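Side-chain contacts in carboxymuconolactone decarboxylase family protein (Thermotoga maritima, PDB 1VKE), which may act as an AhpD-like oxidoreductase with peroxiredoxin activity and is possibly involved in the antioxidative response: residues C74-L79 with L111-G116; A65-R70 with E94-A99; R81-G86 with E90-A95. One frame throughout, in Å; residues are numbered along the deposited sequence. Where two conformers were deposited one is given.

Interaction 1: residues C74-L79 with L111-G116; sequences CIRYHL and LRRAVG
Ala-114 receives the apolar part of this contact, its methyl group meeting two branched side chains that stand one helical turn apart, Ile-75 and Leu-79. Ile-75 sends in its short branch: with CG2 anti to the backbone N and CG1 beside it (chi1 -70°), CG2 comes within 3.7 Å of Ala-114 CB. Leu-79 reaches across with a single methyl, which lies 4.0 Å from the same CB and also rests against the backbone, CD1 being 3.3 Å from Ala-114 O, a close approach for a methyl and a carbonyl oxygen. The axes of segments 74-79 and 111-116 approach to 10.1 Å at a crossing angle of -34°, and the small Ala-114 lets the two branched chains reach its backbone.

The polar part is looser. The guanidinium end of Arg-76 passes Arg-113 obliquely, NH2 lying 4.4 Å from CD of Arg-113. Each arginine is paired with an acidic residue at the start of helix 72-84, which probably offsets the proximity of the like charges: Arg-76 pairs through NH1 with Asp-73, and Arg-113 through NE with Asp-72. Arg-113 NH2 also bonds an oxygen of an unidentified bound molecule, probably from the crystallisation liquor.

The contact joins helix 72-84, which carries Cys-74 of the Cys-71–Cys-74 disulfide, to helix 108-127. Helix 55-68 backs Ile-75 through Thr-67, helix 89-103 meets Leu-79 through Ile-92, and Phe-18 of helix 15-28 packs on Arg-76.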
ATOM      1  N   CYS E  74     -14.770  -0.938  -0.495  1.00 11.09           N
ATOM      2  CA  CYS E  74     -14.753  -1.838   0.659  1.00 11.66           C
ATOM      3  C   CYS E  74     -15.253  -1.092   1.906  1.00 12.99           C
ATOM      4  O   CYS E  74     -16.027  -1.616   2.735  1.00 12.92           O
ATOM      5  CB  CYS E  74     -13.351  -2.345   0.984  1.00 13.29           C
ATOM      6  SG  CYS E  74     -12.469  -3.052  -0.428  1.00 18.48           S
ATOM      7  N   ILE E  75     -14.810   0.155   2.042  1.00 11.87           N
ATOM      8  CA  ILE E  75     -15.274   1.015   3.139  1.00 10.83           C
ATOM      9  C   ILE E  75     -16.805   1.141   3.104  1.00 11.51           C
ATOM     10  O   ILE E  75     -17.525   0.984   4.125  1.00 10.60           O
ATOM     11  CB  ILE E  75     -14.641   2.435   3.042  1.00 10.29           C
ATOM     12  CG1 ILE E  75     -13.149   2.337   3.365  1.00 12.60           C
ATOM     13  CG2 ILE E  75     -15.359   3.418   4.033  1.00 13.24           C
ATOM     14  CD1 ILE E  75     -12.381   3.589   3.083  1.00 12.19           C
ATOM     15  N   ARG E  76     -17.316   1.449   1.916  1.00 11.55           N
ATOM     16  CA  ARG E  76     -18.775   1.572   1.726  1.00 12.05           C
ATOM     17  C   ARG E  76     -19.548   0.301   2.121  1.00 10.04           C
ATOM     18  O   ARG E  76     -20.545   0.360   2.841  1.00 12.08           O
ATOM     19  CB  ARG E  76     -19.116   1.955   0.294  1.00 14.58           C
ATOM     20  CG  ARG E  76     -18.827   3.382  -0.074  1.00 17.61           C
ATOM     21  CD  ARG E  76     -19.053   3.655  -1.606  1.00 22.36           C
ATOM     22  NE  ARG E  76     -18.408   4.899  -2.041  1.00 41.03           N
ATOM     23  CZ  ARG E  76     -17.416   5.011  -2.952  1.00 42.95           C
ATOM     24  NH1 ARG E  76     -16.896   3.950  -3.567  1.00 40.42           N
ATOM     25  NH2 ARG E  76     -16.939   6.220  -3.251  1.00 44.04           N
ATOM     26  N   TYR E  77     -19.054  -0.851   1.672  1.00 10.16           N
ATOM     27  CA  TYR E  77     -19.663  -2.122   1.947  1.00 12.43           C
ATOM     28  C   TYR E  77     -19.730  -2.318   3.463  1.00 10.42           C
ATOM     29  O   TYR E  77     -20.775  -2.619   4.036  1.00 11.52           O
ATOM     30  CB  TYR E  77     -18.859  -3.313   1.323  1.00 11.64           C
ATOM     31  CG  TYR E  77     -19.443  -4.628   1.772  1.00 11.08           C
ATOM     32  CD1 TYR E  77     -20.527  -5.191   1.130  1.00 15.83           C
ATOM     33  CD2 TYR E  77     -18.871  -5.338   2.835  1.00 14.45           C
ATOM     34  CE1 TYR E  77     -21.109  -6.386   1.606  1.00 15.69           C
ATOM     35  CE2 TYR E  77     -19.452  -6.522   3.303  1.00 18.85           C
ATOM     36  CZ  TYR E  77     -20.551  -7.032   2.670  1.00 17.00           C
ATOM     37  OH  TYR E  77     -21.129  -8.217   3.088  1.00 18.29           O
ATOM     38  N   HIS E  78     -18.597  -2.162   4.148  1.00 11.89           N
ATOM     39  CA  HIS E  78     -18.624  -2.400   5.620  1.00 11.57           C
ATOM     40  C   HIS E  78     -19.427  -1.360   6.394  1.00 12.82           C
ATOM     41  O   HIS E  78     -19.993  -1.677   7.448  1.00 14.50           O
ATOM     42  CB  HIS E  78     -17.209  -2.556   6.138  1.00 14.65           C
ATOM     43  CG  HIS E  78     -16.579  -3.808   5.654  1.00 10.94           C
ATOM     44  ND1 HIS E  78     -16.984  -5.067   6.065  1.00 13.88           N
ATOM     45  CD2 HIS E  78     -15.575  -4.009   4.769  1.00 14.97           C
ATOM     46  CE1 HIS E  78     -16.269  -5.973   5.425  1.00 14.58           C
ATOM     47  NE2 HIS E  78     -15.381  -5.358   4.658  1.00 15.84           N
ATOM     48  N   LEU E  79     -19.490  -0.129   5.903  1.00 11.70           N
ATOM     49  CA  LEU E  79     -20.354   0.868   6.536  1.00 12.09           C
ATOM     50  C   LEU E  79     -21.789   0.418   6.445  1.00 11.54           C
ATOM     51  O   LEU E  79     -22.558   0.526   7.415  1.00 11.51           O
ATOM     52  CB  LEU E  79     -20.235   2.262   5.880  1.00 13.78           C
ATOM     53  CG  LEU E  79     -19.066   3.123   6.353  1.00 15.98           C
ATOM     54  CD1 LEU E  79     -18.909   4.378   5.473  1.00 18.12           C
ATOM     55  CD2 LEU E  79     -19.206   3.507   7.842  1.00 16.79           C
ATOM     56  N   LEU E 111     -11.548   8.937   4.659  1.00 13.68           N
ATOM     57  CA  LEU E 111     -12.376   9.183   5.857  1.00 15.92           C
ATOM     58  C   LEU E 111     -13.465  10.199   5.530  1.00 16.52           C
ATOM     59  O   LEU E 111     -14.627  10.051   5.946  1.00 16.88           O
ATOM     60  CB  LEU E 111     -11.484   9.664   6.995  1.00 17.90           C
ATOM     61  CG  LEU E 111     -12.190  10.188   8.233  1.00 24.37           C
ATOM     62  CD1 LEU E 111     -12.866   9.036   8.938  1.00 30.95           C
ATOM     63  CD2 LEU E 111     -11.196  10.889   9.138  1.00 30.15           C
ATOM     64  N   ARG E 112     -13.136  11.207   4.748  1.00 15.80           N
ATOM     65  CA  ARG E 112     -14.124  12.184   4.282  1.00 19.35           C
ATOM     66  C   ARG E 112     -15.234  11.516   3.500  1.00 17.90           C
ATOM     67  O   ARG E 112     -16.436  11.771   3.739  1.00 17.31           O
ATOM     68  CB  ARG E 112     -13.447  13.239   3.411  1.00 22.53           C
ATOM     69  CG  ARG E 112     -14.383  14.108   2.583  1.00 27.51           C
ATOM     70  CD  ARG E 112     -13.649  15.080   1.654  1.00 32.44           C
ATOM     71  NE  ARG E 112     -13.790  14.735   0.233  1.00 45.84           N
ATOM     72  CZ  ARG E 112     -13.109  13.787  -0.428  1.00 49.76           C
ATOM     73  NH1 ARG E 112     -12.214  13.016   0.176  1.00 46.88           N
ATOM     74  NH2 ARG E 112     -13.352  13.608  -1.724  1.00 54.15           N
ATOM     75  N   ARG E 113     -14.863  10.657   2.569  1.00 15.93           N
ATOM     76  CA  ARG E 113     -15.853   9.949   1.786  1.00 16.52           C
ATOM     77  C   ARG E 113     -16.680   9.032   2.671  1.00 15.78           C
ATOM     78  O   ARG E 113     -17.892   8.891   2.473  1.00 15.76           O
ATOM     79  CB  ARG E 113     -15.173   9.176   0.635  1.00 19.43           C
ATOM     80  CG  ARG E 113     -14.701  10.128  -0.415  1.00 20.71           C
ATOM     81  CD  ARG E 113     -14.427   9.485  -1.690  1.00 33.37           C
ATOM     82  NE  ARG E 113     -13.134   8.859  -1.637  1.00 35.78           N
ATOM     83  CZ  ARG E 113     -11.988   9.462  -1.959  1.00 40.90           C
ATOM     84  NH1 ARG E 113     -11.941  10.730  -2.320  1.00 45.75           N
ATOM     85  NH2 ARG E 113     -10.863   8.783  -1.897  1.00 26.93           N
ATOM     86  N   ALA E 114     -16.043   8.403   3.640  1.00 13.53           N
ATOM     87  CA  ALA E 114     -16.733   7.502   4.552  1.00 13.29           C
ATOM     88  C   ALA E 114     -17.807   8.238   5.356  1.00 14.60           C
ATOM     89  O   ALA E 114     -18.916   7.725   5.510  1.00 14.34           O
ATOM     90  CB  ALA E 114     -15.750   6.820   5.490  1.00 16.25           C
ATOM     91  N   VAL E 115     -17.460   9.412   5.870  1.00 11.60           N
ATOM     92  CA  VAL E 115     -18.395  10.190   6.687  1.00 12.18           C
ATOM     93  C   VAL E 115     -19.564  10.653   5.844  1.00 15.19           C
ATOM     94  O   VAL E 115     -20.724  10.569   6.287  1.00 15.89           O
ATOM     95  CB  VAL E 115     -17.678  11.342   7.417  1.00 13.15           C
ATOM     96  CG1 VAL E 115     -18.705  12.308   8.021  1.00 23.08           C
ATOM     97  CG2 VAL E 115     -16.823  10.734   8.536  1.00 18.86           C
ATOM     98  N   GLY E 116     -19.290  11.040   4.621  1.00 15.55           N
ATOM     99  CA  GLY E 116     -20.327  11.430   3.668  1.00 17.77           C
ATOM    100  C   GLY E 116     -21.314  10.322   3.350  1.00 17.99           C
ATOM    101  O   GLY E 116     -22.546  10.523   3.335  1.00 17.19           O
TER

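Interaction 2: residues A65-R70 with E94-A99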
ATOM      1  N   ALA E  65      -9.873  -2.308   8.534  1.00  9.68           N
ATOM      2  CA  ALA E  65      -8.911  -2.849   7.563  1.00 10.13           C
ATOM      3  C   ALA E  65      -9.067  -2.125   6.215  1.00  9.10           C
ATOM      4  O   ALA E  65      -8.048  -1.752   5.590  1.00 10.71           O
ATOM      5  CB  ALA E  65      -9.107  -4.331   7.379  1.00 12.98           C
ATOM      6  N   SER E  66     -10.298  -1.932   5.774  1.00  9.13           N
ATOM      7  CA  SER E  66     -10.596  -1.300   4.466  1.00  9.25           C
ATOM      8  C   SER E  66     -10.178   0.158   4.451  1.00 10.40           C
ATOM      9  O   SER E  66      -9.819   0.672   3.416  1.00 10.83           O
ATOM     10  CB  SER E  66     -12.116  -1.382   4.203  1.00 13.17           C
ATOM     11  OG  SER E  66     -12.547  -2.746   4.119  1.00 15.09           O
ATOM     12  N   THR E  67     -10.250   0.837   5.592  1.00 10.40           N
ATOM     13  CA  THR E  67      -9.849   2.232   5.677  1.00 10.21           C
ATOM     14  C   THR E  67      -8.330   2.415   5.660  1.00  9.47           C
ATOM     15  O   THR E  67      -7.812   3.265   4.947  1.00 11.97           O
ATOM     16  CB  THR E  67     -10.478   2.883   6.936  1.00 11.60           C
ATOM     17  OG1 THR E  67     -11.901   2.757   6.870  1.00 12.31           O
ATOM     18  CG2 THR E  67     -10.153   4.386   6.998  1.00 12.40           C
ATOM     19  N   VAL E  68      -7.580   1.641   6.454  1.00 10.34           N
ATOM     20  CA  VAL E  68      -6.145   1.809   6.464  1.00  9.25           C
ATOM     21  C   VAL E  68      -5.530   1.393   5.113  1.00 10.74           C
ATOM     22  O   VAL E  68      -4.437   1.876   4.720  1.00 11.66           O
ATOM     23  CB  VAL E  68      -5.394   1.052   7.612  1.00 10.62           C
ATOM     24  CG1 VAL E  68      -5.848   1.550   8.947  1.00 17.65           C
ATOM     25  CG2 VAL E  68      -5.511  -0.436   7.485  1.00  9.98           C
ATOM     26  N   LEU E  69      -6.213   0.464   4.404  1.00 10.35           N
ATOM     27  CA  LEU E  69      -5.787   0.060   3.061  1.00 10.26           C
ATOM     28  C   LEU E  69      -6.391   0.932   1.927  1.00 10.57           C
ATOM     29  O   LEU E  69      -6.096   0.700   0.744  1.00 12.46           O
ATOM     30  CB  LEU E  69      -6.102  -1.415   2.806  1.00 10.16           C
ATOM     31  CG  LEU E  69      -5.326  -2.421   3.667  1.00 17.04           C
ATOM     32  CD1 LEU E  69      -5.948  -3.802   3.533  1.00 21.16           C
ATOM     33  CD2 LEU E  69      -3.853  -2.466   3.330  1.00 18.37           C
ATOM     34  N   ARG E  70      -7.220   1.899   2.300  1.00  9.93           N
ATOM     35  CA  ARG E  70      -7.699   2.936   1.408  1.00 10.35           C
ATOM     36  C   ARG E  70      -8.494   2.375   0.225  1.00 14.05           C
ATOM     37  O   ARG E  70      -8.221   2.717  -0.926  1.00 13.92           O
ATOM     38  CB  ARG E  70      -6.530   3.802   0.949  1.00 11.43           C
ATOM     39  CG  ARG E  70      -6.007   4.662   2.028  1.00 11.78           C
ATOM     40  CD  ARG E  70      -4.977   5.658   1.537  1.00 17.68           C
ATOM     41  NE  ARG E  70      -3.696   5.050   1.246  1.00 20.81           N
ATOM     42  CZ  ARG E  70      -2.861   5.406   0.230  1.00 14.74           C
ATOM     43  NH1 ARG E  70      -3.185   6.280  -0.720  1.00 14.25           N
ATOM     44  NH2 ARG E  70      -1.730   4.786   0.158  1.00 19.16           N
ATOM     45  N   GLU E  94     -15.101   5.887  16.492  1.00 12.99           N
ATOM     46  CA  GLU E  94     -13.986   5.369  17.320  1.00 11.75           C
ATOM     47  C   GLU E  94     -13.139   4.390  16.549  1.00 13.86           C
ATOM     48  O   GLU E  94     -11.908   4.383  16.676  1.00 13.71           O
ATOM     49  CB  GLU E  94     -14.490   4.734  18.616  1.00 10.99           C
ATOM     50  CG  GLU E  94     -15.033   5.751  19.617  1.00 13.26           C
ATOM     51  CD  GLU E  94     -15.488   5.154  20.944  1.00 16.39           C
ATOM     52  OE1 GLU E  94     -15.016   4.059  21.310  1.00 16.06           O
ATOM     53  OE2 GLU E  94     -16.345   5.798  21.614  1.00 15.45           O
ATOM     54  N   ALA E  95     -13.781   3.581  15.707  1.00 12.13           N
ATOM     55  CA  ALA E  95     -13.046   2.695  14.807  1.00 12.56           C
ATOM     56  C   ALA E  95     -12.291   3.444  13.732  1.00 11.53           C
ATOM     57  O   ALA E  95     -11.130   3.121  13.439  1.00 11.40           O
ATOM     58  CB  ALA E  95     -14.006   1.704  14.177  1.00 12.40           C
ATOM     59  N   LEU E  96     -12.915   4.452  13.116  1.00 11.07           N
ATOM     60  CA  LEU E  96     -12.271   5.194  12.050  1.00 12.22           C
ATOM     61  C   LEU E  96     -11.043   5.961  12.600  1.00 11.13           C
ATOM     62  O   LEU E  96     -10.078   6.183  11.868  1.00 12.07           O
ATOM     63  CB  LEU E  96     -13.257   6.149  11.353  1.00 12.61           C
ATOM     64  CG  LEU E  96     -14.346   5.530  10.466  1.00 11.76           C
ATOM     65  CD1 LEU E  96     -15.417   6.562  10.070  1.00 15.14           C
ATOM     66  CD2 LEU E  96     -13.708   4.876   9.229  1.00 14.60           C
ATOM     67  N   ASP E  97     -11.119   6.395  13.855  1.00 12.17           N
ATOM     68  CA  ASP E  97      -9.993   7.108  14.500  1.00 12.99           C
ATOM     69  C   ASP E  97      -8.755   6.216  14.609  1.00 12.41           C
ATOM     70  O   ASP E  97      -7.627   6.675  14.398  1.00 14.23           O
ATOM     71  CB  ASP E  97     -10.362   7.575  15.891  1.00 13.58           C
ATOM     72  CG  ASP E  97     -11.095   8.887  15.916  1.00 18.02           C
ATOM     73  OD1 ASP E  97     -11.053   9.641  14.917  1.00 16.20           O
ATOM     74  OD2 ASP E  97     -11.693   9.258  16.962  1.00 16.01           O
ATOM     75  N   ILE E  98      -8.961   4.927  14.893  1.00 11.07           N
ATOM     76  CA  ILE E  98      -7.864   3.959  14.920  1.00 12.80           C
ATOM     77  C   ILE E  98      -7.258   3.857  13.535  1.00 13.42           C
ATOM     78  O   ILE E  98      -6.048   3.904  13.367  1.00 12.35           O
ATOM     79  CB  ILE E  98      -8.351   2.579  15.455  1.00 12.84           C
ATOM     80  CG1 ILE E  98      -8.584   2.638  16.972  1.00 14.58           C
ATOM     81  CG2 ILE E  98      -7.356   1.519  15.145  1.00 13.73           C
ATOM     82  CD1 ILE E  98      -9.420   1.509  17.561  1.00 15.19           C
ATOM     83  N   ALA E  99      -8.101   3.697  12.528  1.00 11.93           N
ATOM     84  CA  ALA E  99      -7.632   3.644  11.143  1.00 11.91           C
ATOM     85  C   ALA E  99      -6.841   4.895  10.729  1.00 10.49           C
ATOM     86  O   ALA E  99      -5.814   4.807  10.059  1.00 12.57           O
ATOM     87  CB  ALA E  99      -8.809   3.456  10.184  1.00 13.30           C
TER
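Val-68 and Ala-99 bring the two backbones close together, their CA atoms only 5.2 Å apart. The first segment takes in the last turn of helix 55-68 and the two residues that follow, where the helix closes in a Schellman motif as Arg-70 adopts positive phi (61°); the second is a continuous turn and a half within helix 89-103. Such proximity is possible because the residue facing the first helix is an alanine.

The methyl of Ala-99 points at Thr-67 and lies against its branch point and methyl alike, CB being 3.6 Å from Thr-67 CG2. Val-68 flanks the same alanine from the next position along the chain. Its CG1 packs 3.7 Å from Ala-99 CB and also presses on the backbone, 3.4 Å from Ala-99 O.

Leu-96, one turn earlier, bends its end in toward Thr-67, and the two side chains meet at about a right angle. The methyl CD2 of Leu-96 approaches OG1 of Thr-67 at 3.6 Å, an apolar touch on a polar atom. That hydroxyl is satisfied within its own helix by the carbonyl oxygen of Leu-63. The threonine torsion (chi1 -58°) divides the work: OG1 sits beside the backbone N, where it can bond back to the preceding turn, while CG2, anti to that N, is presented to Ala-99.

Leu-111 of helix 108-127 covers Leu-96, and Ile-75 of helix 72-84 touches Thr-67. Beyond Leu-96, Asp-97 turns to the second subunit, where it bonds Thr-34 and Thr-37. Close packing of two helices on an alanine, within the all-helical AhpD-like fold, thus brings together helices that flank the one bearing Cys-74 in the sequence.

Interaction 3: residues R81-G86 with E90-A95; sequences RCVQEG and EEIFEA
Gly-86 and Glu-91 face each other with two oxygens, and a water fills the role of go-between. The carbonyl O of Gly-86 and OE1 of Glu-91 lie 4.1 Å apart; the water donates to both, at 3.0 Å from Gly-86 O and at 2.5 Å from Glu-91 OE1, so short that this length is doubtful. The bridge sits at the bend of a helical hairpin: helix 72-84 ends in a Schellman motif with Gly-86 as the C-prime residue at positive phi (85°), Ala-87 N bonding Cys-82 O and Gly-86 N bonding Val-83 O, and helix 89-103 begins three residues further on.

The Glu-91 chain, extended beyond a CG that stands anti to the carbonyl carbon (chi1 -72°), carries OE1 toward the turn. There OE1 also accepts from the backbone N of Ser-88, the glutamate half of a capping box at the start of the second helix. The other oxygen, OE2, forms a salt bridge with Lys-56 of helix 55-68, so both carboxylate oxygens are engaged and the rotation of the group is restrained.

Within segment 81-86, in the conformer described, the guanidinium of Arg-81 grips Glu-85 OE2 end-on and on its anti side with NH1 and NH2, the NH2 bond measuring 3.0 Å. NH1 also donates to Gln-84 OE1 (3.2 Å, 159°), both acceptors lying close to the guanidinium plane, while NE pairs with Glu-59.

Away from the turn the hairpin closes on apolar groups. Leu-60 of helix 55-68 backs Cys-82, and Leu-118 and Leu-121 of helix 108-127 back Val-83. Ile-92 lays its terminal methyl loosely against both, CD1 lying 4.3 Å from Cys-82 CB and 4.5 Å from Val-83 CG2.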
ATOM      1  N   ARG E  81     -22.952  -2.600   6.310  1.00 10.42           N
ATOM      2  CA  ARG E  81     -23.155  -3.732   7.212  1.00 10.88           C
ATOM      3  C   ARG E  81     -23.130  -3.253   8.660  1.00 10.30           C
ATOM      4  O   ARG E  81     -23.924  -3.731   9.499  1.00 10.87           O
ATOM      5  CB  ARG E  81     -22.018  -4.729   7.015  0.50 11.73           C
ATOM      6  CG  ARG E  81     -22.043  -5.439   5.696  0.50 12.19           C
ATOM      7  CD  ARG E  81     -23.165  -6.452   5.598  0.50  9.31           C
ATOM      8  NE  ARG E  81     -23.036  -7.439   6.690  0.50 11.70           N
ATOM      9  CZ  ARG E  81     -23.920  -7.629   7.676  0.50 14.93           C
ATOM     10  NH1 ARG E  81     -25.060  -6.959   7.715  0.50 14.76           N
ATOM     11  NH2 ARG E  81     -23.664  -8.536   8.607  0.50 15.38           N
ATOM     12  N   CYS E  82     -22.223  -2.319   8.995  1.00 11.02           N
ATOM     13  CA  CYS E  82     -22.177  -1.782  10.382  1.00 10.83           C
ATOM     14  C   CYS E  82     -23.521  -1.120  10.754  1.00 11.05           C
ATOM     15  O   CYS E  82     -24.076  -1.323  11.839  1.00 12.10           O
ATOM     16  CB  CYS E  82     -21.081  -0.755  10.548  1.00 12.31           C
ATOM     17  SG  CYS E  82     -19.394  -1.500  10.574  1.00 14.05           S
ATOM     18  N   VAL E  83     -24.021  -0.309   9.856  1.00 12.23           N
ATOM     19  CA  VAL E  83     -25.340   0.329  10.086  1.00 10.94           C
ATOM     20  C   VAL E  83     -26.460  -0.703  10.241  1.00 12.07           C
ATOM     21  O   VAL E  83     -27.280  -0.652  11.198  1.00 11.53           O
ATOM     22  CB  VAL E  83     -25.659   1.338   8.944  1.00 11.39           C
ATOM     23  CG1 VAL E  83     -27.104   1.816   8.964  1.00 16.18           C
ATOM     24  CG2 VAL E  83     -24.692   2.522   9.036  1.00 13.64           C
ATOM     25  N   GLN E  84     -26.478  -1.676   9.335  1.00 10.91           N
ATOM     26  CA  GLN E  84     -27.480  -2.764   9.392  1.00 13.27           C
ATOM     27  C   GLN E  84     -27.448  -3.523  10.716  1.00 12.25           C
ATOM     28  O   GLN E  84     -28.482  -3.930  11.223  1.00 12.81           O
ATOM     29  CB  GLN E  84     -27.296  -3.756   8.239  1.00 13.23           C
ATOM     30  CG  GLN E  84     -27.656  -3.181   6.858  1.00 14.88           C
ATOM     31  CD  GLN E  84     -27.420  -4.158   5.707  1.00 15.78           C
ATOM     32  OE1 GLN E  84     -26.478  -4.950   5.742  1.00 16.32           O
ATOM     33  NE2 GLN E  84     -28.290  -4.105   4.690  1.00 19.58           N
ATOM     34  N   GLU E  85     -26.254  -3.706  11.256  1.00 12.59           N
ATOM     35  CA  GLU E  85     -26.046  -4.430  12.499  1.00 12.30           C
ATOM     36  C   GLU E  85     -26.141  -3.540  13.737  1.00 14.43           C
ATOM     37  O   GLU E  85     -25.830  -3.983  14.849  1.00 16.38           O
ATOM     38  CB  GLU E  85     -24.703  -5.151  12.468  1.00 12.93           C
ATOM     39  CG  GLU E  85     -24.587  -6.244  11.437  1.00 12.21           C
ATOM     40  CD  GLU E  85     -25.546  -7.414  11.661  1.00 15.40           C
ATOM     41  OE1 GLU E  85     -26.022  -7.629  12.806  1.00 17.91           O
ATOM     42  OE2 GLU E  85     -25.794  -8.122  10.669  1.00 16.53           O
ATOM     43  N   GLY E  86     -26.600  -2.302  13.559  1.00 11.23           N
ATOM     44  CA  GLY E  86     -26.969  -1.453  14.692  1.00 13.07           C
ATOM     45  C   GLY E  86     -25.805  -0.693  15.305  1.00 12.97           C
ATOM     46  O   GLY E  86     -25.914  -0.199  16.422  1.00 12.93           O
ATOM     47  N   GLU E  90     -21.023   6.984  16.942  1.00 12.94           N
ATOM     48  CA  GLU E  90     -19.912   7.020  17.890  1.00 13.51           C
ATOM     49  C   GLU E  90     -18.974   5.784  17.774  1.00 12.08           C
ATOM     50  O   GLU E  90     -17.747   5.916  17.792  1.00 14.43           O
ATOM     51  CB  GLU E  90     -20.397   7.198  19.330  1.00 15.18           C
ATOM     52  CG  GLU E  90     -19.244   7.489  20.280  1.00 26.50           C
ATOM     53  CD  GLU E  90     -19.693   8.084  21.624  1.00 43.69           C
ATOM     54  OE1 GLU E  90     -20.912   8.358  21.803  1.00 44.66           O
ATOM     55  OE2 GLU E  90     -18.815   8.266  22.513  1.00 48.65           O
ATOM     56  N   GLU E  91     -19.570   4.591  17.680  1.00 11.49           N
ATOM     57  CA  GLU E  91     -18.792   3.368  17.545  1.00 12.27           C
ATOM     58  C   GLU E  91     -18.013   3.396  16.240  1.00 12.25           C
ATOM     59  O   GLU E  91     -16.802   3.133  16.209  1.00 11.75           O
ATOM     60  CB  GLU E  91     -19.709   2.126  17.571  1.00 12.25           C
ATOM     61  CG  GLU E  91     -20.305   1.818  18.946  1.00 13.61           C
ATOM     62  CD  GLU E  91     -21.327   0.686  18.920  1.00 17.90           C
ATOM     63  OE1 GLU E  91     -22.199   0.662  18.012  1.00 13.03           O
ATOM     64  OE2 GLU E  91     -21.302  -0.148  19.844  1.00 24.42           O
ATOM     65  N   ILE E  92     -18.689   3.763  15.157  1.00 10.58           N
ATOM     66  CA  ILE E  92     -18.019   3.886  13.853  1.00  9.50           C
ATOM     67  C   ILE E  92     -16.876   4.906  13.883  1.00 10.39           C
ATOM     68  O   ILE E  92     -15.784   4.607  13.387  1.00 10.71           O
ATOM     69  CB  ILE E  92     -19.057   4.228  12.752  1.00 10.63           C
ATOM     70  CG1 ILE E  92     -19.974   3.023  12.560  1.00 11.32           C
ATOM     71  CG2 ILE E  92     -18.365   4.620  11.452  1.00 13.80           C
ATOM     72  CD1 ILE E  92     -21.252   3.342  11.745  1.00 11.50           C
ATOM     73  N   PHE E  93     -17.092   6.063  14.505  1.00 10.89           N
ATOM     74  CA  PHE E  93     -16.028   7.081  14.564  1.00 11.38           C
ATOM     75  C   PHE E  93     -14.850   6.635  15.421  1.00 11.76           C
ATOM     76  O   PHE E  93     -13.711   6.897  15.056  1.00 12.19           O
ATOM     77  CB  PHE E  93     -16.538   8.441  15.041  1.00 14.11           C
ATOM     78  CG  PHE E  93     -17.605   9.069  14.175  1.00 17.20           C
ATOM     79  CD1 PHE E  93     -17.651   8.899  12.821  1.00 24.13           C
ATOM     80  CD2 PHE E  93     -18.557   9.886  14.763  1.00 32.40           C
ATOM     81  CE1 PHE E  93     -18.657   9.506  12.062  1.00 23.12           C
ATOM     82  CE2 PHE E  93     -19.553  10.502  14.001  1.00 33.57           C
ATOM     83  CZ  PHE E  93     -19.587  10.305  12.646  1.00 29.43           C
ATOM     84  N   GLU E  94     -15.101   5.887  16.492  1.00 12.99           N
ATOM     85  CA  GLU E  94     -13.986   5.369  17.320  1.00 11.75           C
ATOM     86  C   GLU E  94     -13.139   4.390  16.549  1.00 13.86           C
ATOM     87  O   GLU E  94     -11.908   4.383  16.676  1.00 13.71           O
ATOM     88  CB  GLU E  94     -14.490   4.734  18.616  1.00 10.99           C
ATOM     89  CG  GLU E  94     -15.033   5.751  19.617  1.00 13.26           C
ATOM     90  CD  GLU E  94     -15.488   5.154  20.944  1.00 16.39           C
ATOM     91  OE1 GLU E  94     -15.016   4.059  21.310  1.00 16.06           O
ATOM     92  OE2 GLU E  94     -16.345   5.798  21.614  1.00 15.45           O
ATOM     93  N   ALA E  95     -13.781   3.581  15.707  1.00 12.13           N
ATOM     94  CA  ALA E  95     -13.046   2.695  14.807  1.00 12.56           C
ATOM     95  C   ALA E  95     -12.291   3.444  13.732  1.00 11.53           C
ATOM     96  O   ALA E  95     -11.130   3.121  13.439  1.00 11.40           O
ATOM     97  CB  ALA E  95     -14.006   1.704  14.177  1.00 12.40           C
TER
HETATM   98  O   HOH W   1     -24.496   0.224  18.995  1.00 49.87           O

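Helix 72-84 takes part in interactions 1 and 3, and helix 89-103 in interactions 2 and 3, so the three contacts tie four helices into one core, their centres 10 to 12 Å apart. Interactions 1 and 3 touch where Leu-79 CD2 meets Ile-92 CG2 at 3.9 Å; interactions 1 and 2 do so where Leu-111 CD1 meets Leu-96 CD1 at 3.7 Å. Near the disulfide, Ser-66 OG lies 3.3 Å from both Cys-74 CB and His-78 CD2, and Ser-66 OG and His-78 NE2 bond unidentified molecules, probably from the crystallisation liquor. Such molecules may mark a pocket beside the disulfide, consistent with the redox site expected of AhpD-like proteins.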